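PDB 6ZMQ: cytochrome C-type biogenesis protein ccmF from Thermus thermophilus, which is a membrane-bound cytochrome c heme lyase that binds heme b and is thought to attach heme to apocytochrome c during cytochrome c maturation. Local coordinates for residues V202-A205 against Y206-A210; E221-R224 against W225-L228; L436-L439 against L440-L443; A475-L478 against L479-G483. One frame throughout, in Å; residues are numbered along the deposited sequence.

Interaction 1: residues V202-A205 against Y206-A210; sequences VPYA and YAVAA
Tyr204 and Val208 meet one turn apart on helix 185-213, the valine placing a methyl over one face of the phenol ring. CG2 of Val208 lies 3.8 Å from the centroid of the Tyr204 ring, displaced toward its rim beside CE1 and CZ, which makes this a CH-pi contact. The tyrosine's CG stands anti to the backbone N (chi1 166°), which brings one face of the ring against Val208, while the valine sends CG2 rather than CG1 to meet it. This is the close-packed part. The contact has no solvent side, every touching residue being buried, and the contrast is one of fit alone: Val202 and Tyr206 run side by side more loosely, with CG2 of Val202 3.9 Å from CE1 of Tyr206. Val202 O lies at the edge of the Tyr206 ring, in its plane, near CD1. That same oxygen accepts the N-H of Tyr206 at 3.2 Å, and bonds from Ala207 to Pro203 and from Val208 to Tyr204 continue the ladder past the proline kink. Tyr204 also stacks on Phe299 and hydrogen-bonds through OH to Ala336 O. With an alanine here the ring and hydroxyl are gone, and Ala336 O would probably lack its mate while a gap opens beside Val208 CG2. The chemistry implies a ring held by dispersion on its face and by one polar bond at its buried hydroxyl.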
# COMPACT_ATOMS: atom_id res chain seq x y z
N VAL A 202 0.19 -15.60 -3.00
CA VAL A 202 -0.19 -16.78 -3.79
C VAL A 202 0.52 -16.89 -5.15
O VAL A 202 0.88 -18.02 -5.52
CB VAL A 202 -1.71 -16.95 -3.81
CG1 VAL A 202 -2.41 -15.67 -4.12
CG2 VAL A 202 -2.22 -18.04 -4.78
N PRO A 203 0.82 -15.80 -5.89
CA PRO A 203 1.81 -15.93 -6.99
C PRO A 203 3.19 -16.40 -6.57
O PRO A 203 3.74 -17.27 -7.27
CB PRO A 203 1.88 -14.49 -7.55
CG PRO A 203 1.03 -13.67 -6.60
CD PRO A 203 -0.00 -14.63 -6.19
N TYR A 204 3.73 -15.88 -5.45
CA TYR A 204 5.05 -16.27 -4.95
C TYR A 204 5.13 -17.76 -4.70
O TYR A 204 6.10 -18.41 -5.11
CB TYR A 204 5.38 -15.53 -3.64
CG TYR A 204 6.57 -16.11 -2.87
CD1 TYR A 204 7.87 -15.82 -3.25
CD2 TYR A 204 6.38 -16.93 -1.74
CE1 TYR A 204 8.96 -16.33 -2.56
CE2 TYR A 204 7.47 -17.45 -1.05
CZ TYR A 204 8.75 -17.15 -1.47
OH TYR A 204 9.85 -17.64 -0.79
N ALA A 205 4.07 -18.30 -4.07
CA ALA A 205 3.90 -19.73 -3.86
C ALA A 205 3.99 -20.51 -5.16
O ALA A 205 4.86 -21.39 -5.29
CB ALA A 205 2.54 -19.98 -3.20
N TYR A 206 3.24 -20.05 -6.17
CA TYR A 206 3.25 -20.65 -7.51
C TYR A 206 4.63 -20.57 -8.13
O TYR A 206 5.12 -21.58 -8.67
CB TYR A 206 2.22 -19.94 -8.40
CG TYR A 206 0.83 -20.56 -8.43
CD1 TYR A 206 -0.09 -20.28 -7.43
CD2 TYR A 206 0.43 -21.36 -9.48
CE1 TYR A 206 -1.37 -20.81 -7.46
CE2 TYR A 206 -0.85 -21.89 -9.53
CZ TYR A 206 -1.74 -21.62 -8.51
OH TYR A 206 -3.01 -22.15 -8.55
N ALA A 207 5.34 -19.45 -7.89
CA ALA A 207 6.68 -19.26 -8.43
C ALA A 207 7.67 -20.21 -7.80
O ALA A 207 8.43 -20.88 -8.51
CB ALA A 207 7.13 -17.84 -8.23
N VAL A 208 7.59 -20.39 -6.47
CA VAL A 208 8.49 -21.31 -5.79
C VAL A 208 8.05 -22.74 -6.08
O VAL A 208 8.88 -23.66 -6.09
CB VAL A 208 8.56 -20.91 -4.30
CG1 VAL A 208 9.38 -21.88 -3.46
CG2 VAL A 208 9.17 -19.53 -4.18
N ALA A 209 6.79 -22.90 -6.47
CA ALA A 209 6.36 -24.16 -7.04
C ALA A 209 6.94 -24.36 -8.43
O ALA A 209 7.53 -25.41 -8.69
CB ALA A 209 4.84 -24.17 -7.06
N ALA A 210 6.88 -23.31 -9.27
CA ALA A 210 7.18 -23.44 -10.70
C ALA A 210 8.64 -23.77 -10.94
O ALA A 210 8.95 -24.74 -11.65
CB ALA A 210 6.81 -22.15 -11.44

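Interaction 2: residues E221-R224 against W225-L228; sequences EETR and WWTL. With PTY (phosphatidylethanolamine), chain F.
Arg224 and Trp225 form a cation-pi stack at the heme-binding start of helix 224-247. The guanidinium lies flat on the indole, its plane within 3° of the ring, and CZ of Arg224 sits 3.7 Å from the centroid of the six-membered ring of Trp225. CD of Arg224 passes over the same face, 3.6 Å from CD2 of Trp225, so the aliphatic and charged parts of the arginine share one platform. A bend at chi2 (-100°) folds the arginine back over its neighbour. Leu228 closes in at the edge of the guanidinium, its CB 3.7 Å from NH2 of Arg224, and its N-H bonds to Arg224 O at 3.0 Å. NH2 also hydrogen-bonds to a heme carboxylate oxygen, O2D, and Arg502, another heme-binding residue, lies beside NH1. An alanine in place of Trp225 removes the indole, and the guanidinium is likely to be freer to turn away from the heme. Phosphatidylethanolamine lies alongside: its amine N1 donates to Glu221 O at 3.1 Å, and its glycerol C1 lies over a face of the Trp226 indole, whose CH2 is 3.3 Å from phosphate oxygen O12. Weak bonds from the N-H groups of Trp226 and Thr227 converge on Thr223 O. Together they form one side of this protein's heme b site, where Arg224 bonds a heme carboxylate beside a lipid headgroup.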
# COMPACT_ATOMS: atom_id res chain seq x y z
N GLU A 221 0.01 -16.86 -15.49
CA GLU A 221 -1.25 -16.59 -16.15
C GLU A 221 -2.42 -17.27 -15.46
O GLU A 221 -3.56 -16.85 -15.64
CB GLU A 221 -1.15 -16.99 -17.62
CG GLU A 221 -0.15 -18.11 -17.86
CD GLU A 221 -0.06 -18.53 -19.31
OE1 GLU A 221 0.31 -19.69 -19.57
OE2 GLU A 221 -0.32 -17.68 -20.19
N GLU A 222 -2.13 -18.29 -14.64
CA GLU A 222 -3.11 -18.82 -13.71
C GLU A 222 -3.21 -18.01 -12.43
O GLU A 222 -4.19 -18.17 -11.69
CB GLU A 222 -2.76 -20.27 -13.34
CG GLU A 222 -2.43 -21.18 -14.51
CD GLU A 222 -1.58 -22.38 -14.08
OE1 GLU A 222 -0.55 -22.17 -13.40
OE2 GLU A 222 -1.96 -23.53 -14.40
N THR A 223 -2.24 -17.14 -12.12
CA THR A 223 -2.24 -16.45 -10.83
C THR A 223 -2.48 -14.95 -10.97
O THR A 223 -2.48 -14.22 -9.97
CB THR A 223 -0.93 -16.71 -10.07
OG1 THR A 223 -1.11 -16.36 -8.70
CG2 THR A 223 0.22 -15.87 -10.61
N ARG A 224 -2.84 -14.52 -12.19
CA ARG A 224 -2.75 -13.12 -12.64
C ARG A 224 -3.66 -12.18 -11.84
O ARG A 224 -3.28 -11.02 -11.58
CB ARG A 224 -3.06 -13.11 -14.14
CG ARG A 224 -3.44 -11.79 -14.79
CD ARG A 224 -4.96 -11.61 -15.02
NE ARG A 224 -5.34 -10.52 -15.93
CZ ARG A 224 -5.12 -9.21 -15.75
NH1 ARG A 224 -5.41 -8.37 -16.73
NH2 ARG A 224 -4.61 -8.72 -14.62
N TRP A 225 -4.80 -12.68 -11.38
CA TRP A 225 -5.77 -11.79 -10.75
C TRP A 225 -5.37 -11.48 -9.31
O TRP A 225 -5.65 -10.38 -8.81
CB TRP A 225 -7.17 -12.40 -10.84
CG TRP A 225 -7.77 -12.32 -12.26
CD1 TRP A 225 -8.26 -13.36 -12.98
CD2 TRP A 225 -7.96 -11.15 -13.09
NE1 TRP A 225 -8.71 -12.94 -14.21
CE2 TRP A 225 -8.55 -11.58 -14.29
CE3 TRP A 225 -7.68 -9.78 -12.94
CZ2 TRP A 225 -8.86 -10.71 -15.33
CZ3 TRP A 225 -8.01 -8.92 -13.97
CH2 TRP A 225 -8.58 -9.38 -15.15
N TRP A 226 -4.68 -12.42 -8.65
CA TRP A 226 -4.11 -12.14 -7.33
C TRP A 226 -2.98 -11.12 -7.42
O TRP A 226 -2.81 -10.30 -6.52
CB TRP A 226 -3.57 -13.41 -6.67
CG TRP A 226 -4.60 -14.31 -6.14
CD1 TRP A 226 -5.17 -14.29 -4.91
CD2 TRP A 226 -5.16 -15.44 -6.82
NE1 TRP A 226 -6.06 -15.33 -4.77
CE2 TRP A 226 -6.08 -16.04 -5.94
CE3 TRP A 226 -4.99 -15.98 -8.10
CZ2 TRP A 226 -6.83 -17.16 -6.30
CZ3 TRP A 226 -5.74 -17.09 -8.46
CH2 TRP A 226 -6.64 -17.67 -7.56
N THR A 227 -2.21 -11.17 -8.51
CA THR A 227 -1.16 -10.17 -8.73
C THR A 227 -1.75 -8.78 -8.94
O THR A 227 -1.30 -7.82 -8.29
CB THR A 227 -0.31 -10.58 -9.94
OG1 THR A 227 -1.05 -10.38 -11.15
CG2 THR A 227 0.08 -12.04 -9.83
N LEU A 228 -2.79 -8.66 -9.78
CA LEU A 228 -3.42 -7.36 -10.00
C LEU A 228 -4.14 -6.86 -8.75
O LEU A 228 -3.96 -5.70 -8.37
CB LEU A 228 -4.40 -7.41 -11.18
CG LEU A 228 -5.20 -6.10 -11.34
CD1 LEU A 228 -4.34 -4.88 -11.75
CD2 LEU A 228 -6.41 -6.24 -12.20
C1 PTY F . -9.03 -14.13 -6.68
C2 PTY F . -6.57 -16.43 -13.39
C3 PTY F . -7.70 -17.05 -12.57
O4 PTY F . -9.10 -13.83 -5.32
C5 PTY F . -10.27 -15.30 -8.56
C6 PTY F . -10.29 -14.89 -7.08
O7 PTY F . -11.37 -14.01 -6.87
C8 PTY F . -12.50 -14.51 -6.20
O10 PTY F . -12.96 -15.56 -6.48
C11 PTY F . -13.14 -13.67 -5.09
C12 PTY F . -14.17 -14.51 -4.32
C13 PTY F . -14.81 -13.72 -3.17
C14 PTY F . -15.58 -12.51 -3.71
C15 PTY F . -16.53 -11.97 -2.65
C16 PTY F . -16.79 -10.49 -2.94
C17 PTY F . -17.14 -9.73 -1.66
C18 PTY F . -16.04 -8.77 -1.18
C19 PTY F . -15.23 -8.11 -2.30
C20 PTY F . -14.94 -6.65 -1.98
C21 PTY F . -13.94 -6.51 -0.83
C22 PTY F . -13.68 -5.02 -0.56
C23 PTY F . -12.31 -4.78 0.09
C24 PTY F . -12.50 -4.40 1.56
C25 PTY F . -11.65 -3.17 1.91
C26 PTY F . -12.02 -2.64 3.30
C27 PTY F . -11.71 -1.15 3.38
C28 PTY F . -12.66 -0.50 4.38
C29 PTY F . -12.99 0.93 3.96
C30 PTY F . -8.52 -12.61 -4.94
C31 PTY F . -8.76 -12.05 -3.54
O30 PTY F . -7.83 -12.02 -5.70
C32 PTY F . -10.23 -11.90 -3.17
C33 PTY F . -10.33 -11.14 -1.85
C34 PTY F . -11.40 -10.05 -1.93
C35 PTY F . -10.98 -8.89 -1.02
C36 PTY F . -11.04 -9.36 0.44
C37 PTY F . -11.40 -8.19 1.36
C38 PTY F . -11.47 -8.65 2.82
C39 PTY F . -11.75 -7.48 3.77
C40 PTY F . -12.66 -7.93 4.91
C41 PTY F . -13.08 -6.74 5.77
C42 PTY F . -14.36 -6.15 5.19
C43 PTY F . -15.49 -6.30 6.21
C44 PTY F . -16.52 -5.20 5.95
P1 PTY F . -9.07 -16.82 -10.34
O11 PTY F . -7.99 -16.25 -11.45
O12 PTY F . -8.71 -18.25 -10.02
O13 PTY F . -10.45 -16.83 -10.96
O14 PTY F . -9.06 -15.89 -8.97
N1 PTY F . -6.49 -17.09 -14.68

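Interaction 3: residues L436-L439 against L440-L443; sequences LRNL and LVLL
Asn438 and Val441 run alongside each other where the chain enters helix 439-454. The asparagine presents its carbonyl rather than its amide nitrogen to the valine: OD1 of Asn438 is 3.4 Å from CG1 of Val441, a van der Waals contact between an oxygen and a methyl. Two torsions bring the oxygen and the methyl together. CG of Asn438 is turned anti to its own N (chi1 -157°), and CG1 of Val441 is tucked between its backbone N and carbonyl carbon (chi1 57°), which also sets that methyl 3.3 Å from Asn438 O. The valine is thus met by both oxygens of the asparagine, and its N-H takes the backbone one, Val441 N to Asn438 O at 3.1 Å, the donor tilted 28° from the carbonyl plane. Leu439 is oriented differently. Its CB points away overall, and its carbonyl does the joining: Leu443 N donates to Leu439 O at 3.1 Å from above the carbonyl plane, with CB of Leu443 close to the same oxygen. Before this, Arg437 centres an inverse gamma turn, closed by a weak bond from Asn438 N to Leu436 O. Leu478 of helix 460-484 packs against both Asn438 and Val441, while Leu439, Leu440 and Leu443 lie on the surface. Chemically, cohesion here rests on backbone hydrogen bonds, and between the two segments the side chains add little beyond the OD1-to-methyl contact.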
# COMPACT_ATOMS: atom_id res chain seq x y z
N LEU A 436 7.51 2.97 -38.21
CA LEU A 436 6.41 3.78 -37.68
C LEU A 436 6.97 4.66 -36.56
O LEU A 436 6.70 4.45 -35.38
CB LEU A 436 5.22 2.89 -37.19
CG LEU A 436 3.84 3.57 -37.12
CD1 LEU A 436 2.77 2.61 -37.62
CD2 LEU A 436 3.45 4.09 -35.73
N ARG A 437 7.81 5.62 -36.95
CA ARG A 437 8.24 6.65 -36.02
C ARG A 437 7.14 7.70 -35.86
O ARG A 437 7.18 8.76 -36.49
CB ARG A 437 9.55 7.30 -36.48
CG ARG A 437 10.79 6.44 -36.18
CD ARG A 437 12.10 7.26 -36.16
NE ARG A 437 12.43 8.08 -37.34
CZ ARG A 437 12.62 7.66 -38.60
NH1 ARG A 437 12.60 6.37 -38.93
NH2 ARG A 437 12.90 8.55 -39.53
N ASN A 438 6.14 7.41 -35.02
CA ASN A 438 5.09 8.36 -34.63
C ASN A 438 5.56 9.31 -33.54
O ASN A 438 4.88 10.31 -33.24
CB ASN A 438 3.85 7.57 -34.17
CG ASN A 438 2.56 8.36 -34.29
OD1 ASN A 438 2.51 9.42 -34.92
ND2 ASN A 438 1.48 7.82 -33.71
N LEU A 439 6.79 9.10 -33.05
CA LEU A 439 7.35 9.72 -31.85
C LEU A 439 7.52 11.23 -31.97
O LEU A 439 7.78 11.88 -30.96
CB LEU A 439 8.71 9.08 -31.50
CG LEU A 439 8.92 7.65 -30.99
CD1 LEU A 439 8.70 6.53 -32.03
CD2 LEU A 439 10.31 7.54 -30.40
N LEU A 440 7.41 11.78 -33.19
CA LEU A 440 7.37 13.22 -33.39
C LEU A 440 6.21 13.89 -32.65
O LEU A 440 6.43 14.85 -31.92
CB LEU A 440 7.31 13.56 -34.88
CG LEU A 440 8.64 13.52 -35.61
CD1 LEU A 440 8.46 13.04 -37.02
CD2 LEU A 440 9.29 14.91 -35.57
N VAL A 441 4.96 13.40 -32.88
CA VAL A 441 3.79 14.15 -32.40
C VAL A 441 3.73 14.14 -30.87
O VAL A 441 3.46 15.17 -30.24
CB VAL A 441 2.48 13.65 -33.06
CG1 VAL A 441 2.22 12.17 -32.86
CG2 VAL A 441 1.27 14.48 -32.62
N LEU A 442 4.15 13.01 -30.28
CA LEU A 442 4.38 12.91 -28.85
C LEU A 442 5.42 13.90 -28.37
O LEU A 442 5.14 14.70 -27.46
CB LEU A 442 4.82 11.49 -28.51
CG LEU A 442 3.72 10.45 -28.56
CD1 LEU A 442 4.28 9.05 -28.42
CD2 LEU A 442 2.75 10.78 -27.46
N LEU A 443 6.56 13.95 -29.08
CA LEU A 443 7.62 14.91 -28.77
C LEU A 443 7.11 16.32 -28.98
O LEU A 443 7.41 17.20 -28.16
CB LEU A 443 8.86 14.65 -29.63
CG LEU A 443 10.31 14.90 -29.18
CD1 LEU A 443 11.27 14.23 -30.16
CD2 LEU A 443 10.64 16.39 -29.04

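Interaction 4: residues A475-L478 against L479-G483; sequences AIYL and LAREG
Tyr477 O accepts the N-H of Arg481 at 2.8 Å, the shortest of four consecutive i to i+4 hydrogen bonds that carry helix 460-484, predicted to span the membrane, toward its end. Ala475 O receives Leu479 N, Ile476 O receives Ala480 N, and Leu478 O takes Glu482 N at 3.0 Å, all at fairly straight angles. Beyond them the pattern slackens, since the two bonds made by Gly483 N, to Leu479 O and Ala480 O, are both weak.

Outward from this ladder, Arg481 reaches back across the preceding turn. Its CB lies over one face of the Tyr477 ring, near the rim, and CG is 4.0 Å from the phenol OH of Tyr477. Bends at chi2 (-134°) and chi3 then carry the guanidinium past the ring instead of onto it: the two planes are 54° apart, and CE2 of Tyr477 lies at the guanidinium's edge, so the pair is an alkyl-to-ring contact and not a flat stack. Tyr477, Arg481 and Glu482 lie on the exposed side of the helix.

The inward side is largely apolar. Leu478 packs on Val441 and Leu442 of helix 439-454, Leu479 touches Leu507, and Ile476 rests against both Leu507 and His510, an axial ligand of the heme iron, making it a second-shell neighbour of that site. Leu479 itself comes within about 5 Å of the heme, measured between nearest atoms. Leu478 also runs alongside Arg481, its methyl CD2 3.4 Å from NH2 of Arg481.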
# COMPACT_ATOMS: atom_id res chain seq x y z
N ALA A 475 -0.25 10.39 -25.73
CA ALA A 475 -0.08 8.94 -25.92
C ALA A 475 -1.35 8.15 -25.60
O ALA A 475 -1.61 7.14 -26.26
CB ALA A 475 1.07 8.43 -25.07
N ILE A 476 -2.11 8.60 -24.59
CA ILE A 476 -3.39 7.96 -24.28
C ILE A 476 -4.36 8.12 -25.44
O ILE A 476 -5.02 7.15 -25.85
CB ILE A 476 -3.97 8.53 -22.96
CG1 ILE A 476 -3.04 8.22 -21.79
CG2 ILE A 476 -5.40 8.04 -22.71
CD1 ILE A 476 -3.11 6.83 -21.29
N TYR A 477 -4.41 9.32 -26.03
CA TYR A 477 -5.24 9.54 -27.21
C TYR A 477 -4.76 8.74 -28.43
O TYR A 477 -5.60 8.22 -29.17
CB TYR A 477 -5.33 11.02 -27.58
CG TYR A 477 -6.15 11.21 -28.86
CD1 TYR A 477 -7.48 10.80 -28.92
CD2 TYR A 477 -5.56 11.71 -30.02
CE1 TYR A 477 -8.22 10.92 -30.09
CE2 TYR A 477 -6.29 11.83 -31.20
CZ TYR A 477 -7.62 11.43 -31.22
OH TYR A 477 -8.34 11.56 -32.38
N LEU A 478 -3.45 8.63 -28.64
CA LEU A 478 -2.95 7.90 -29.81
C LEU A 478 -3.23 6.41 -29.69
O LEU A 478 -3.59 5.75 -30.68
CB LEU A 478 -1.45 8.14 -29.99
CG LEU A 478 -1.03 9.50 -30.54
CD1 LEU A 478 0.47 9.54 -30.82
CD2 LEU A 478 -1.85 9.89 -31.75
N LEU A 479 -3.14 5.88 -28.46
CA LEU A 479 -3.50 4.50 -28.18
C LEU A 479 -4.98 4.25 -28.40
O LEU A 479 -5.36 3.27 -29.04
CB LEU A 479 -3.09 4.18 -26.75
CG LEU A 479 -1.65 3.68 -26.65
CD1 LEU A 479 -1.22 3.76 -25.23
CD2 LEU A 479 -1.55 2.25 -27.17
N ALA A 480 -5.84 5.18 -27.93
CA ALA A 480 -7.28 5.02 -28.10
C ALA A 480 -7.70 5.16 -29.56
O ALA A 480 -8.58 4.43 -30.02
CB ALA A 480 -8.03 6.04 -27.23
N ARG A 481 -7.07 6.09 -30.30
CA ARG A 481 -7.39 6.28 -31.71
C ARG A 481 -6.97 5.08 -32.55
O ARG A 481 -7.73 4.60 -33.39
CB ARG A 481 -6.75 7.57 -32.26
CG ARG A 481 -7.27 7.89 -33.66
CD ARG A 481 -6.24 8.28 -34.73
NE ARG A 481 -5.34 9.36 -34.34
CZ ARG A 481 -4.24 9.67 -35.02
NH1 ARG A 481 -3.92 8.98 -36.11
NH2 ARG A 481 -3.48 10.68 -34.63
N GLU A 482 -5.75 4.58 -32.32
CA GLU A 482 -5.32 3.39 -33.04
C GLU A 482 -5.98 2.11 -32.53
O GLU A 482 -5.87 1.06 -33.18
CB GLU A 482 -3.79 3.26 -33.02
CG GLU A 482 -3.19 2.65 -31.77
CD GLU A 482 -1.86 1.99 -32.06
OE1 GLU A 482 -1.14 2.47 -32.96
OE2 GLU A 482 -1.54 0.99 -31.38
N GLY A 483 -6.66 2.16 -31.38
CA GLY A 483 -7.48 1.04 -30.94
C GLY A 483 -8.89 0.99 -31.50
O GLY A 483 -9.33 -0.07 -31.95

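How the interactions relate
Followed from the N terminus, the four contacts come in series, none nested in or crossing another, and each is local, closing no long loop. Interaction 1 lies on helix 185-213 and interaction 2 at the start of helix 224-247. They touch where Val202 and Pro203 pack on Thr223, Trp226 and Thr227, CG1 of Val202 lying 3.2 Å from CD1 of Trp226. Interactions 3 and 4 form a second neighbouring pair, joining the entry of helix 439-454 to the later part of helix 460-484. Interactions 2 and 4 stay about 15 Å apart at their nearest atoms; interaction 2 contacts the heme through Arg224, and Leu479 of interaction 4 lies about 5 Å from it between nearest atoms.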